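Local coordinates for putative sugar ABC transport system, substrate-binding protein (Bordetella parapertussis, PDB 5IX8) that probably binds a sugar in the periplasm and delivers it to an ABC transporter, at residues 122-134 and 157-171. Sequence-based numbering, arbitrary orientation.
Sequences DTLIGKVLGKALC and LRYEGFKEVASACGA
Gly126 and Gly161 bring helices 122-134 and 157-168 backbone to backbone, their axes 6.3 Å apart at a crossing angle of -35°. Without side chains between them, CA-H...O contacts can form in both directions: Gly126 CA lies 3.3 Å from Arg158 O, and Gly161 CA 3.5 Å from Thr123 O. Further along, the Phe162 ring enters a hole lined by Gly126, Leu129, Gly130 and Leu133, presenting its edge to the Gly130 backbone. Val165 fills the next hole, its CG1, anti to the backbone N (chi1 171°), resting 3.4 Å from Gly130 C. Leu133 CD2 bridges Phe162 CZ, Ala166 CB and Ala171 CB.

Two salt bridges flank this core, one buried and one near the surface. Extended Arg158 grips Asp122 side-on, NE and NH2 each 2.8 Å from OD1, with that oxygen in the guanidinium plane; Ile125 CD1 covers one guanidinium face, while Glu252 and Pro207 O take further N-H groups. Lys127 NZ meets Glu164 OE2 at 3.0 Å.

Beyond the helix end, where Gly170 completes a Schellman motif at a positive phi (89°) that would jam a side chain against the preceding carbonyl O, Cys169 is disulfide-bonded to Cys134. A buried ion pair at one end and a covalent bond at the other thus fix two neighbouring helices of one periplasmic-binding-protein lobe.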
loop_
_atom_site.group_PDB
_atom_site.type_symbol
_atom_site.label_atom_id
_atom_site.label_comp_id
_atom_site.label_asym_id
_atom_site.label_seq_id
_atom_site.Cartn_x
_atom_site.Cartn_y
_atom_site.Cartn_z
ATOM N N ASP A 122 -6.631 0.710 5.460
ATOM C CA ASP A 122 -6.457 -0.700 5.124
ATOM C C ASP A 122 -7.686 -1.542 5.475
ATOM O O ASP A 122 -8.055 -2.441 4.708
ATOM C CB ASP A 122 -5.195 -1.240 5.794
ATOM C CG ASP A 122 -3.933 -0.707 5.115
ATOM O OD1 ASP A 122 -3.637 -1.081 3.946
ATOM O OD2 ASP A 122 -3.266 0.149 5.726
ATOM N N THR A 123 -8.374 -1.235 6.580
ATOM C CA THR A 123 -9.609 -1.964 6.850
ATOM C C THR A 123 -10.621 -1.777 5.720
ATOM O O THR A 123 -11.325 -2.735 5.334
ATOM C CB THR A 123 -10.210 -1.511 8.180
ATOM O OG1 THR A 123 -9.236 -1.687 9.212
ATOM C CG2 THR A 123 -11.450 -2.352 8.492
ATOM N N LEU A 124 -10.711 -0.559 5.175
ATOM C CA LEU A 124 -11.715 -0.286 4.149
ATOM C C LEU A 124 -11.324 -0.917 2.811
ATOM O O LEU A 124 -12.201 -1.301 2.023
ATOM C CB LEU A 124 -11.924 1.216 4.015
ATOM C CG LEU A 124 -13.014 1.681 3.060
ATOM C CD1 LEU A 124 -14.365 1.024 3.326
ATOM C CD2 LEU A 124 -13.123 3.188 3.228
ATOM N N ILE A 125 -10.021 -1.060 2.552
ATOM C CA ILE A 125 -9.589 -1.840 1.397
ATOM C C ILE A 125 -10.179 -3.251 1.479
ATOM O O ILE A 125 -10.721 -3.783 0.500
ATOM C CB ILE A 125 -8.048 -1.872 1.323
ATOM C CG1 ILE A 125 -7.523 -0.506 0.861
ATOM C CG2 ILE A 125 -7.599 -2.977 0.370
ATOM C CD1 ILE A 125 -6.024 -0.437 0.790
ATOM N N GLY A 126 -10.102 -3.868 2.665
ATOM C CA GLY A 126 -10.678 -5.191 2.834
ATOM C C GLY A 126 -12.188 -5.177 2.698
ATOM O O GLY A 126 -12.766 -6.051 2.060
ATOM N N LYS A 127 -12.843 -4.177 3.281
ATOM C CA LYS A 127 -14.299 -4.075 3.158
ATOM C C LYS A 127 -14.749 -3.936 1.705
ATOM O O LYS A 127 -15.745 -4.547 1.307
ATOM C CB LYS A 127 -14.801 -2.889 3.983
ATOM C CG LYS A 127 -14.633 -3.131 5.496
ATOM C CD LYS A 127 -15.473 -2.151 6.255
ATOM C CE LYS A 127 -15.358 -2.312 7.738
ATOM N NZ LYS A 127 -16.404 -1.417 8.384
ATOM N N VAL A 128 -14.058 -3.122 0.896
ATOM C CA VAL A 128 -14.548 -2.951 -0.482
ATOM C C VAL A 128 -14.316 -4.224 -1.303
ATOM O O VAL A 128 -15.116 -4.552 -2.196
ATOM C CB VAL A 128 -13.945 -1.702 -1.164
ATOM C CG1 VAL A 128 -14.388 -0.429 -0.422
ATOM C CG2 VAL A 128 -12.447 -1.787 -1.267
ATOM N N LEU A 129 -13.269 -4.989 -0.998
ATOM C CA LEU A 129 -13.114 -6.285 -1.657
ATOM C C LEU A 129 -14.179 -7.264 -1.175
ATOM O O LEU A 129 -14.673 -8.097 -1.950
ATOM C CB LEU A 129 -11.714 -6.839 -1.399
ATOM C CG LEU A 129 -10.602 -6.077 -2.114
ATOM C CD1 LEU A 129 -9.213 -6.572 -1.683
ATOM C CD2 LEU A 129 -10.741 -6.099 -3.658
ATOM N N GLY A 130 -14.539 -7.184 0.104
ATOM C CA GLY A 130 -15.664 -7.964 0.591
ATOM C C GLY A 130 -16.955 -7.668 -0.151
ATOM O O GLY A 130 -17.720 -8.586 -0.482
ATOM N N LYS A 131 -17.218 -6.390 -0.428
ATOM C CA LYS A 131 -18.421 -6.051 -1.177
ATOM C C LYS A 131 -18.361 -6.613 -2.586
ATOM O O LYS A 131 -19.361 -7.136 -3.097
ATOM C CB LYS A 131 -18.618 -4.537 -1.213
ATOM C CG LYS A 131 -19.826 -4.106 -2.093
ATOM C CD LYS A 131 -19.957 -2.586 -2.134
ATOM C CE LYS A 131 -20.869 -2.090 -3.257
ATOM N NZ LYS A 131 -22.216 -2.743 -3.192
ATOM N N ALA A 132 -17.189 -6.544 -3.229
ATOM C CA ALA A 132 -17.063 -7.130 -4.566
ATOM C C ALA A 132 -17.379 -8.623 -4.538
ATOM O O ALA A 132 -18.095 -9.136 -5.410
ATOM C CB ALA A 132 -15.663 -6.879 -5.102
ATOM N N LEU A 133 -16.875 -9.322 -3.520
ATOM C CA LEU A 133 -17.163 -10.738 -3.342
ATOM C C LEU A 133 -18.659 -10.963 -3.188
ATOM O O LEU A 133 -19.271 -11.768 -3.908
ATOM C CB LEU A 133 -16.422 -11.247 -2.108
ATOM C CG LEU A 133 -16.670 -12.708 -1.763
ATOM C CD1 LEU A 133 -15.731 -13.590 -2.553
ATOM C CD2 LEU A 133 -16.477 -12.935 -0.266
ATOM N N CYS A 134 -19.271 -10.234 -2.261
ATOM C CA CYS A 134 -20.693 -10.433 -1.992
ATOM C C CYS A 134 -21.539 -10.142 -3.224
ATOM O O CYS A 134 -22.462 -10.898 -3.545
ATOM C CB CYS A 134 -21.119 -9.556 -0.819
ATOM S SG CYS A 134 -20.349 -10.098 0.751
ATOM N N LEU A 157 -5.390 -5.749 9.020
ATOM C CA LEU A 157 -6.514 -4.835 8.857
ATOM C C LEU A 157 -7.311 -5.169 7.602
ATOM O O LEU A 157 -8.552 -5.199 7.630
ATOM C CB LEU A 157 -6.036 -3.374 8.811
ATOM C CG LEU A 157 -5.325 -2.877 10.083
ATOM C CD1 LEU A 157 -4.779 -1.484 9.857
ATOM C CD2 LEU A 157 -6.251 -2.866 11.301
ATOM N N ARG A 158 -6.617 -5.440 6.493
ATOM C CA ARG A 158 -7.318 -5.819 5.266
ATOM C C ARG A 158 -8.110 -7.096 5.456
ATOM O O ARG A 158 -9.257 -7.201 4.993
ATOM C CB ARG A 158 -6.336 -5.992 4.126
ATOM C CG ARG A 158 -5.683 -4.654 3.774
ATOM C CD ARG A 158 -4.674 -4.758 2.626
ATOM N NE ARG A 158 -4.052 -3.453 2.459
ATOM C CZ ARG A 158 -3.332 -3.065 1.412
ATOM N NH1 ARG A 158 -3.165 -3.868 0.357
ATOM N NH2 ARG A 158 -2.803 -1.843 1.418
ATOM N N TYR A 159 -7.500 -8.091 6.108
ATOM C CA TYR A 159 -8.208 -9.331 6.402
ATOM C C TYR A 159 -9.444 -9.078 7.259
ATOM O O TYR A 159 -10.526 -9.604 6.982
ATOM C CB TYR A 159 -7.255 -10.299 7.095
ATOM C CG TYR A 159 -7.936 -11.483 7.705
ATOM C CD1 TYR A 159 -8.633 -12.398 6.927
ATOM C CD2 TYR A 159 -7.871 -11.693 9.091
ATOM C CE1 TYR A 159 -9.254 -13.487 7.514
ATOM C CE2 TYR A 159 -8.476 -12.802 9.677
ATOM C CZ TYR A 159 -9.163 -13.694 8.874
ATOM O OH TYR A 159 -9.774 -14.782 9.471
ATOM N N GLU A 160 -9.304 -8.263 8.300
ATOM C CA GLU A 160 -10.437 -7.977 9.176
ATOM C C GLU A 160 -11.594 -7.321 8.417
ATOM O O GLU A 160 -12.764 -7.682 8.607
ATOM C CB GLU A 160 -9.987 -7.093 10.352
ATOM C CG GLU A 160 -9.195 -7.896 11.388
ATOM C CD GLU A 160 -8.439 -7.018 12.372
ATOM O OE1 GLU A 160 -8.565 -5.773 12.295
ATOM O OE2 GLU A 160 -7.710 -7.575 13.220
ATOM N N GLY A 161 -11.292 -6.329 7.568
ATOM C CA GLY A 161 -12.359 -5.680 6.816
ATOM C C GLY A 161 -13.025 -6.616 5.830
ATOM O O GLY A 161 -14.263 -6.629 5.721
ATOM N N PHE A 162 -12.222 -7.434 5.125
ATOM C CA PHE A 162 -12.767 -8.431 4.210
ATOM C C PHE A 162 -13.657 -9.426 4.944
ATOM O O PHE A 162 -14.782 -9.704 4.519
ATOM C CB PHE A 162 -11.605 -9.152 3.493
ATOM C CG PHE A 162 -12.052 -10.216 2.550
ATOM C CD1 PHE A 162 -12.634 -9.871 1.336
ATOM C CD2 PHE A 162 -11.912 -11.561 2.879
ATOM C CE1 PHE A 162 -13.072 -10.835 0.456
ATOM C CE2 PHE A 162 -12.374 -12.546 2.003
ATOM C CZ PHE A 162 -12.919 -12.173 0.763
ATOM N N LYS A 163 -13.172 -9.956 6.077
ATOM C CA LYS A 163 -13.936 -10.980 6.791
ATOM C C LYS A 163 -15.271 -10.442 7.292
ATOM O O LYS A 163 -16.284 -11.153 7.270
ATOM C CB LYS A 163 -13.120 -11.524 7.948
ATOM C CG LYS A 163 -13.877 -12.605 8.735
ATOM C CD LYS A 163 -12.961 -13.399 9.661
ATOM C CE LYS A 163 -12.181 -12.471 10.561
ATOM N NZ LYS A 163 -11.375 -13.233 11.595
ATOM N N GLU A 164 -15.277 -9.218 7.817
ATOM C CA GLU A 164 -16.515 -8.620 8.318
ATOM C C GLU A 164 -17.573 -8.587 7.221
ATOM O O GLU A 164 -18.689 -9.072 7.399
ATOM C CB GLU A 164 -16.238 -7.199 8.835
ATOM C CG GLU A 164 -17.495 -6.453 9.291
ATOM C CD GLU A 164 -17.183 -5.013 9.711
ATOM O OE1 GLU A 164 -16.398 -4.832 10.663
ATOM O OE2 GLU A 164 -17.712 -4.063 9.101
ATOM N N VAL A 165 -17.201 -8.089 6.043
ATOM C CA VAL A 165 -18.190 -7.913 4.994
ATOM C C VAL A 165 -18.530 -9.248 4.357
ATOM O O VAL A 165 -19.707 -9.537 4.099
ATOM C CB VAL A 165 -17.672 -6.888 3.970
ATOM C CG1 VAL A 165 -18.575 -6.849 2.752
ATOM C CG2 VAL A 165 -17.589 -5.501 4.622
ATOM N N ALA A 166 -17.514 -10.099 4.135
ATOM C CA ALA A 166 -17.761 -11.407 3.517
ATOM C C ALA A 166 -18.607 -12.308 4.415
ATOM O O ALA A 166 -19.545 -12.953 3.942
ATOM C CB ALA A 166 -16.439 -12.085 3.179
ATOM N N SER A 167 -18.303 -12.355 5.708
ATOM C CA SER A 167 -19.124 -13.138 6.627
ATOM C C SER A 167 -20.565 -12.662 6.643
ATOM O O SER A 167 -21.499 -13.468 6.782
ATOM C CB SER A 167 -18.544 -13.059 8.040
ATOM O OG SER A 167 -17.184 -13.479 8.031
ATOM N N ALA A 168 -20.774 -11.353 6.524
ATOM C CA ALA A 168 -22.121 -10.826 6.647
ATOM C C ALA A 168 -23.009 -11.250 5.482
ATOM O O ALA A 168 -24.231 -11.292 5.636
ATOM C CB ALA A 168 -22.085 -9.301 6.771
ATOM N N CYS A 169 -22.440 -11.553 4.317
ATOM C CA CYS A 169 -23.266 -12.025 3.214
ATOM C C CYS A 169 -23.270 -13.548 3.096
ATOM O O CYS A 169 -23.796 -14.086 2.120
ATOM C CB CYS A 169 -22.842 -11.379 1.894
ATOM S SG CYS A 169 -21.276 -11.912 1.144
ATOM N N GLY A 170 -22.716 -14.253 4.071
ATOM C CA GLY A 170 -22.813 -15.697 4.091
ATOM C C GLY A 170 -21.710 -16.430 3.370
ATOM O O GLY A 170 -21.845 -17.639 3.132
ATOM N N ALA A 171 -20.617 -15.758 3.027
ATOM C CA ALA A 171 -19.500 -16.476 2.442
ATOM C C ALA A 171 -18.767 -17.251 3.535
ATOM O O ALA A 171 -18.783 -16.880 4.717
ATOM C CB ALA A 171 -18.560 -15.507 1.723
HETATM O O HOH W 1 -9.847 -3.462 11.285
#